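Local coordinates for protein transcriptional regulator, AraC family (Pseudomonas putida, PDB 3GRA) that probably acts as a sequence-specific DNA-binding transcription factor, of which this piece is the DJ-1/PfpI-like domain, at residues P5-M18 with Q40-D54. Sequence-based numbering, arbitrary orientation.
With EDO (1,2-ethanediol), chain C.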
loop_
_atom_site.group_PDB
_atom_site.type_symbol
_atom_site.label_atom_id
_atom_site.label_comp_id
_atom_site.label_asym_id
_atom_site.label_seq_id
_atom_site.Cartn_x
_atom_site.Cartn_y
_atom_site.Cartn_z
ATOM N N PRO A 5 -17.933 12.604 -11.136
ATOM C CA PRO A 5 -16.773 11.784 -10.714
ATOM C C PRO A 5 -15.627 12.649 -10.196
ATOM O O PRO A 5 -15.032 13.412 -10.947
ATOM C CB PRO A 5 -16.340 10.978 -11.934
ATOM C CG PRO A 5 -16.776 11.913 -13.064
ATOM C CD PRO A 5 -18.135 12.470 -12.589
ATOM N N TYR A 6 -15.330 12.547 -8.908
ATOM C CA TYR A 6 -14.240 13.336 -8.333
ATOM C C TYR A 6 -12.924 12.679 -8.791
ATOM O O TYR A 6 -12.697 11.495 -8.544
ATOM C CB TYR A 6 -14.354 13.338 -6.802
ATOM C CG TYR A 6 -13.468 14.359 -6.124
ATOM C CD1 TYR A 6 -13.788 15.715 -6.138
ATOM C CD2 TYR A 6 -12.289 13.969 -5.496
ATOM C CE1 TYR A 6 -12.945 16.661 -5.540
ATOM C CE2 TYR A 6 -11.443 14.891 -4.902
ATOM C CZ TYR A 6 -11.769 16.234 -4.922
ATOM O OH TYR A 6 -10.911 17.121 -4.314
ATOM N N ARG A 7 -12.084 13.440 -9.483
ATOM C CA ARG A 7 -10.809 12.924 -9.994
ATOM C C ARG A 7 -9.617 13.229 -9.104
ATOM O O ARG A 7 -9.290 14.387 -8.875
ATOM C CB ARG A 7 -10.509 13.489 -11.391
ATOM C CG ARG A 7 -11.124 12.717 -12.555
ATOM C CD ARG A 7 -10.248 12.855 -13.800
ATOM N NE ARG A 7 -8.873 12.413 -13.534
ATOM C CZ ARG A 7 -8.496 11.139 -13.439
ATOM N NH1 ARG A 7 -9.385 10.167 -13.598
ATOM N NH2 ARG A 7 -7.236 10.832 -13.166
ATOM N N VAL A 8 -8.959 12.185 -8.613
ATOM C CA VAL A 8 -7.786 12.373 -7.769
ATOM C C VAL A 8 -6.593 11.517 -8.199
ATOM O O VAL A 8 -6.691 10.302 -8.313
ATOM C CB VAL A 8 -8.113 12.076 -6.293
ATOM C CG1 VAL A 8 -8.725 10.695 -6.177
ATOM C CG2 VAL A 8 -6.842 12.174 -5.432
ATOM N N ASP A 9 -5.463 12.174 -8.439
ATOM C CA ASP A 9 -4.233 11.491 -8.838
ATOM C C ASP A 9 -3.191 11.546 -7.717
ATOM O O ASP A 9 -3.117 12.514 -6.962
ATOM C CB ASP A 9 -3.652 12.110 -10.106
ATOM C CG ASP A 9 -4.278 11.553 -11.375
ATOM O OD1 ASP A 9 -5.145 10.652 -11.278
ATOM O OD2 ASP A 9 -3.890 12.018 -12.470
ATOM N N PHE A 10 -2.371 10.503 -7.642
ATOM C CA PHE A 10 -1.355 10.392 -6.614
ATOM C C PHE A 10 0.048 10.344 -7.193
ATOM O O PHE A 10 0.387 9.419 -7.929
ATOM C CB PHE A 10 -1.584 9.114 -5.801
ATOM C CG PHE A 10 -2.915 9.057 -5.100
ATOM C CD1 PHE A 10 -3.041 9.480 -3.785
ATOM C CD2 PHE A 10 -4.040 8.542 -5.752
ATOM C CE1 PHE A 10 -4.268 9.390 -3.117
ATOM C CE2 PHE A 10 -5.271 8.447 -5.099
ATOM C CZ PHE A 10 -5.384 8.870 -3.780
ATOM N N ILE A 11 0.873 11.330 -6.860
ATOM C CA ILE A 11 2.248 11.323 -7.338
ATOM C C ILE A 11 3.056 10.460 -6.374
ATOM O O ILE A 11 3.231 10.814 -5.206
ATOM C CB ILE A 11 2.852 12.747 -7.385
ATOM C CG1 ILE A 11 2.080 13.610 -8.389
ATOM C CG2 ILE A 11 4.312 12.674 -7.832
ATOM C CD1 ILE A 11 2.481 15.047 -8.377
ATOM N N LEU A 12 3.532 9.316 -6.858
ATOM C CA LEU A 12 4.304 8.408 -6.012
ATOM C C LEU A 12 5.783 8.716 -6.137
ATOM O O LEU A 12 6.359 8.568 -7.213
ATOM C CB LEU A 12 4.054 6.950 -6.415
ATOM C CG LEU A 12 2.601 6.459 -6.541
ATOM C CD1 LEU A 12 2.622 4.982 -6.912
ATOM C CD2 LEU A 12 1.835 6.658 -5.214
ATOM N N LEU A 13 6.379 9.176 -5.044
ATOM C CA LEU A 13 7.795 9.501 -5.006
ATOM C C LEU A 13 8.562 8.251 -4.579
ATOM O O LEU A 13 7.985 7.322 -3.997
ATOM C CB LEU A 13 8.056 10.634 -4.005
ATOM C CG LEU A 13 7.313 11.963 -4.211
ATOM C CD1 LEU A 13 7.769 12.972 -3.167
ATOM C CD2 LEU A 13 7.584 12.486 -5.609
ATOM N N GLU A 14 9.859 8.222 -4.866
ATOM C CA GLU A 14 10.650 7.058 -4.509
ATOM C C GLU A 14 10.568 6.813 -3.002
ATOM O O GLU A 14 10.650 7.751 -2.209
ATOM C CB GLU A 14 12.106 7.238 -4.936
ATOM C CG GLU A 14 12.767 5.924 -5.355
ATOM C CD GLU A 14 14.280 5.958 -5.240
ATOM O OE1 GLU A 14 14.775 6.270 -4.138
ATOM O OE2 GLU A 14 14.978 5.664 -6.239
ATOM N N HIS A 15 10.378 5.549 -2.628
ATOM C CA HIS A 15 10.288 5.125 -1.227
ATOM C C HIS A 15 9.027 5.633 -0.524
ATOM O O HIS A 15 9.017 5.833 0.690
ATOM C CB HIS A 15 11.540 5.570 -0.453
ATOM C CG HIS A 15 12.827 5.190 -1.120
ATOM N ND1 HIS A 15 13.029 3.954 -1.691
ATOM C CD2 HIS A 15 13.979 5.879 -1.300
ATOM C CE1 HIS A 15 14.247 3.896 -2.199
ATOM N NE2 HIS A 15 14.845 5.051 -1.972
ATOM N N PHE A 16 7.966 5.829 -1.298
ATOM C CA PHE A 16 6.695 6.310 -0.766
ATOM C C PHE A 16 6.095 5.287 0.201
ATOM O O PHE A 16 6.219 4.073 0.001
ATOM C CB PHE A 16 5.715 6.553 -1.918
ATOM C CG PHE A 16 5.223 5.283 -2.587
ATOM C CD1 PHE A 16 4.064 4.649 -2.140
ATOM C CD2 PHE A 16 5.904 4.742 -3.677
ATOM C CE1 PHE A 16 3.585 3.502 -2.773
ATOM C CE2 PHE A 16 5.437 3.595 -4.320
ATOM C CZ PHE A 16 4.272 2.968 -3.870
ATOM N N SER A 17 5.462 5.782 1.257
ATOM C CA SER A 17 4.813 4.905 2.223
ATOM C C SER A 17 3.742 4.094 1.477
ATOM O O SER A 17 2.746 4.645 1.008
ATOM C CB SER A 17 4.173 5.751 3.315
ATOM O OG SER A 17 3.315 4.956 4.103
HETATM N N MSE A 18 3.941 2.791 1.345
HETATM C CA MSE A 18 2.962 1.985 0.610
HETATM C C MSE A 18 1.629 1.854 1.339
HETATM O O MSE A 18 0.564 1.822 0.712
HETATM C CB MSE A 18 3.511 0.577 0.326
HETATM C CG MSE A 18 2.499 -0.337 -0.354
HETATM SE SE MSE A 18 2.237 0.022 -2.097
HETATM C CE MSE A 18 3.407 -1.162 -2.750
ATOM N N GLN A 40 -12.333 8.770 -9.607
ATOM C CA GLN A 40 -11.468 8.286 -10.684
ATOM C C GLN A 40 -10.060 8.665 -10.207
ATOM O O GLN A 40 -9.801 9.825 -9.875
ATOM C CB GLN A 40 -11.751 8.997 -12.010
ATOM C CG GLN A 40 -13.185 8.924 -12.474
ATOM C CD GLN A 40 -13.379 9.571 -13.832
ATOM O OE1 GLN A 40 -13.092 8.965 -14.866
ATOM N NE2 GLN A 40 -13.858 10.814 -13.837
ATOM N N PHE A 41 -9.152 7.698 -10.179
ATOM C CA PHE A 41 -7.795 7.954 -9.701
ATOM C C PHE A 41 -6.709 7.255 -10.526
ATOM O O PHE A 41 -6.977 6.263 -11.206
ATOM C CB PHE A 41 -7.719 7.534 -8.230
ATOM C CG PHE A 41 -8.661 6.420 -7.883
ATOM C CD1 PHE A 41 -8.320 5.101 -8.126
ATOM C CD2 PHE A 41 -9.935 6.703 -7.392
ATOM C CE1 PHE A 41 -9.234 4.063 -7.887
ATOM C CE2 PHE A 41 -10.857 5.679 -7.151
ATOM C CZ PHE A 41 -10.505 4.359 -7.402
ATOM N N THR A 42 -5.487 7.783 -10.454
ATOM C CA THR A 42 -4.361 7.233 -11.201
ATOM C C THR A 42 -3.013 7.417 -10.502
ATOM O O THR A 42 -2.685 8.503 -10.029
ATOM C CB THR A 42 -4.216 7.904 -12.575
ATOM O OG1 THR A 42 -5.501 8.035 -13.187
ATOM C CG2 THR A 42 -3.328 7.067 -13.477
ATOM N N PRO A 43 -2.223 6.341 -10.408
ATOM C CA PRO A 43 -0.921 6.490 -9.762
ATOM C C PRO A 43 -0.028 7.180 -10.806
ATOM O O PRO A 43 -0.053 6.816 -11.989
ATOM C CB PRO A 43 -0.507 5.046 -9.476
ATOM C CG PRO A 43 -1.169 4.266 -10.590
ATOM C CD PRO A 43 -2.512 4.937 -10.749
ATOM N N LEU A 44 0.719 8.191 -10.372
ATOM C CA LEU A 44 1.587 8.942 -11.266
ATOM C C LEU A 44 3.060 8.946 -10.830
ATOM O O LEU A 44 3.373 8.914 -9.643
ATOM C CB LEU A 44 1.101 10.397 -11.379
ATOM C CG LEU A 44 -0.296 10.753 -11.915
ATOM C CD1 LEU A 44 -0.427 12.281 -11.883
ATOM C CD2 LEU A 44 -0.507 10.240 -13.333
ATOM N N SER A 45 3.955 8.986 -11.812
ATOM C CA SER A 45 5.395 9.014 -11.570
ATOM C C SER A 45 5.998 10.201 -12.290
ATOM O O SER A 45 5.629 10.496 -13.424
ATOM C CB SER A 45 6.064 7.747 -12.098
ATOM O OG SER A 45 7.472 7.939 -12.209
ATOM N N LEU A 46 6.924 10.880 -11.626
ATOM C CA LEU A 46 7.586 12.030 -12.218
ATOM C C LEU A 46 8.514 11.575 -13.336
ATOM O O LEU A 46 8.589 12.216 -14.381
ATOM C CB LEU A 46 8.358 12.799 -11.146
ATOM C CG LEU A 46 7.441 13.396 -10.070
ATOM C CD1 LEU A 46 8.238 14.221 -9.090
ATOM C CD2 LEU A 46 6.375 14.264 -10.743
ATOM N N ASP A 47 9.226 10.474 -13.124
ATOM C CA ASP A 47 10.096 9.950 -14.169
ATOM C C ASP A 47 10.031 8.429 -14.220
ATOM O O ASP A 47 10.592 7.742 -13.369
ATOM C CB ASP A 47 11.551 10.420 -13.986
ATOM C CG ASP A 47 12.237 9.780 -12.794
ATOM O OD1 ASP A 47 12.167 10.351 -11.679
ATOM O OD2 ASP A 47 12.844 8.696 -12.976
ATOM N N GLY A 48 9.330 7.911 -15.222
ATOM C CA GLY A 48 9.207 6.473 -15.373
ATOM C C GLY A 48 7.785 5.941 -15.291
ATOM O O GLY A 48 6.822 6.687 -15.053
ATOM N N ASP A 49 7.661 4.632 -15.482
ATOM C CA ASP A 49 6.374 3.962 -15.443
ATOM C C ASP A 49 6.372 3.003 -14.264
ATOM O O ASP A 49 5.508 2.130 -14.154
ATOM C CB ASP A 49 6.148 3.198 -16.752
ATOM C CG ASP A 49 7.015 1.951 -16.863
ATOM O OD1 ASP A 49 8.121 1.922 -16.279
ATOM O OD2 ASP A 49 6.588 0.997 -17.543
ATOM N N ARG A 50 7.360 3.170 -13.390
ATOM C CA ARG A 50 7.502 2.328 -12.206
ATOM C C ARG A 50 8.069 3.123 -11.037
ATOM O O ARG A 50 8.989 3.916 -11.201
ATOM C CB ARG A 50 8.421 1.132 -12.489
ATOM C CG ARG A 50 7.900 0.147 -13.525
ATOM C CD ARG A 50 8.717 -1.137 -13.500
ATOM N NE ARG A 50 10.139 -0.883 -13.723
ATOM C CZ ARG A 50 11.097 -1.799 -13.589
ATOM N NH1 ARG A 50 10.794 -3.042 -13.229
ATOM N NH2 ARG A 50 12.361 -1.471 -13.823
ATOM N N VAL A 51 7.512 2.908 -9.852
ATOM C CA VAL A 51 7.978 3.603 -8.666
ATOM C C VAL A 51 8.208 2.600 -7.544
ATOM O O VAL A 51 7.392 1.715 -7.309
ATOM C CB VAL A 51 6.951 4.643 -8.191
ATOM C CG1 VAL A 51 7.528 5.446 -7.041
ATOM C CG2 VAL A 51 6.566 5.559 -9.346
ATOM N N LEU A 52 9.334 2.741 -6.864
ATOM C CA LEU A 52 9.675 1.855 -5.770
ATOM C C LEU A 52 9.061 2.377 -4.479
ATOM O O LEU A 52 9.144 3.571 -4.182
ATOM C CB LEU A 52 11.192 1.784 -5.612
ATOM C CG LEU A 52 11.656 0.886 -4.463
ATOM C CD1 LEU A 52 11.363 -0.578 -4.799
ATOM C CD2 LEU A 52 13.149 1.106 -4.227
ATOM N N SER A 53 8.455 1.477 -3.714
ATOM C CA SER A 53 7.836 1.833 -2.440
ATOM C C SER A 53 8.778 1.447 -1.293
ATOM O O SER A 53 9.809 0.799 -1.512
ATOM C CB SER A 53 6.526 1.085 -2.259
ATOM O OG SER A 53 6.796 -0.282 -2.052
ATOM N N ASP A 54 8.386 1.825 -0.079
ATOM C CA ASP A 54 9.169 1.573 1.113
ATOM C C ASP A 54 9.187 0.104 1.488
ATOM O O ASP A 54 9.852 -0.299 2.435
ATOM C CB ASP A 54 8.634 2.422 2.273
ATOM C CG ASP A 54 7.212 2.035 2.693
ATOM O OD1 ASP A 54 6.414 1.590 1.840
ATOM O OD2 ASP A 54 6.889 2.211 3.882
HETATM C C1 EDO C . 9.134 10.084 -8.409
HETATM O O1 EDO C . 7.796 10.013 -8.890
HETATM C C2 EDO C . 9.930 8.822 -8.838
HETATM O O2 EDO C . 9.097 7.928 -9.618
HETATM O O HOH W 1 12.317 1.623 -1.050
#
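Arg7 reaches across to Gln40 and Thr42 where strands 6-12 and 40-45 run side by side, their directions 28° apart. With helix 18-34 between them in the chain they form a beta-alpha-beta unit, the opening of this DJ-1/PfpI-type domain. Alternate bonds such as Val8 N to Gln40 O (2.8 Å) and Leu44 N to Phe10 O set the parallel register. On the face carrying Arg7, Asp9 and Thr42, the arginine chain bends at chi3 (56°), which brings the guanidinium against Gln40, whose O lies over one face, toward the rim, while Arg7 NH1 comes to 3.1 Å from Gln40 CB; the guanidinium plane stands 82° from the Gln40 amide. Arg7 NH2 donates a hydrogen bond to Thr42 OG1 (3.3 Å), which lies in the guanidinium plane at its edge, and forms a salt bridge to Asp9 OD1 (2.8 Å). A leucine in place of Arg7 would probably leave the buried Asp9 carboxylate without this positive partner and Thr42 OG1 without this donor. Further along the same face, Leu44 CD1 packs against the Asp9 carboxylate. Phe10 projects from the other face, its ring edge toward Phe41 CB, and meets Phe21 of helix 18-34 edge-to-face.

Past the paired strands, the type II turn from Leu13 to Phe16 meets strand 50-52 and the residues after it, with His15 N bonded to Leu52 O (2.8 Å). Phe16 is sandwiched, Leu12 CB over one ring face and Ser53 CB over the opposite one, the latter a CH-pi contact 3.6 Å from the Phe16 ring centroid. Ser53 OG itself bonds to Leu57 O. Val51 CG1 fills in beside Leu12 CB at 3.8 Å. Where helix 18-34 starts, Asp54 OD1 accepts a hydrogen bond from Met18 N at 2.8 Å, the N-H arriving from above the carboxylate plane.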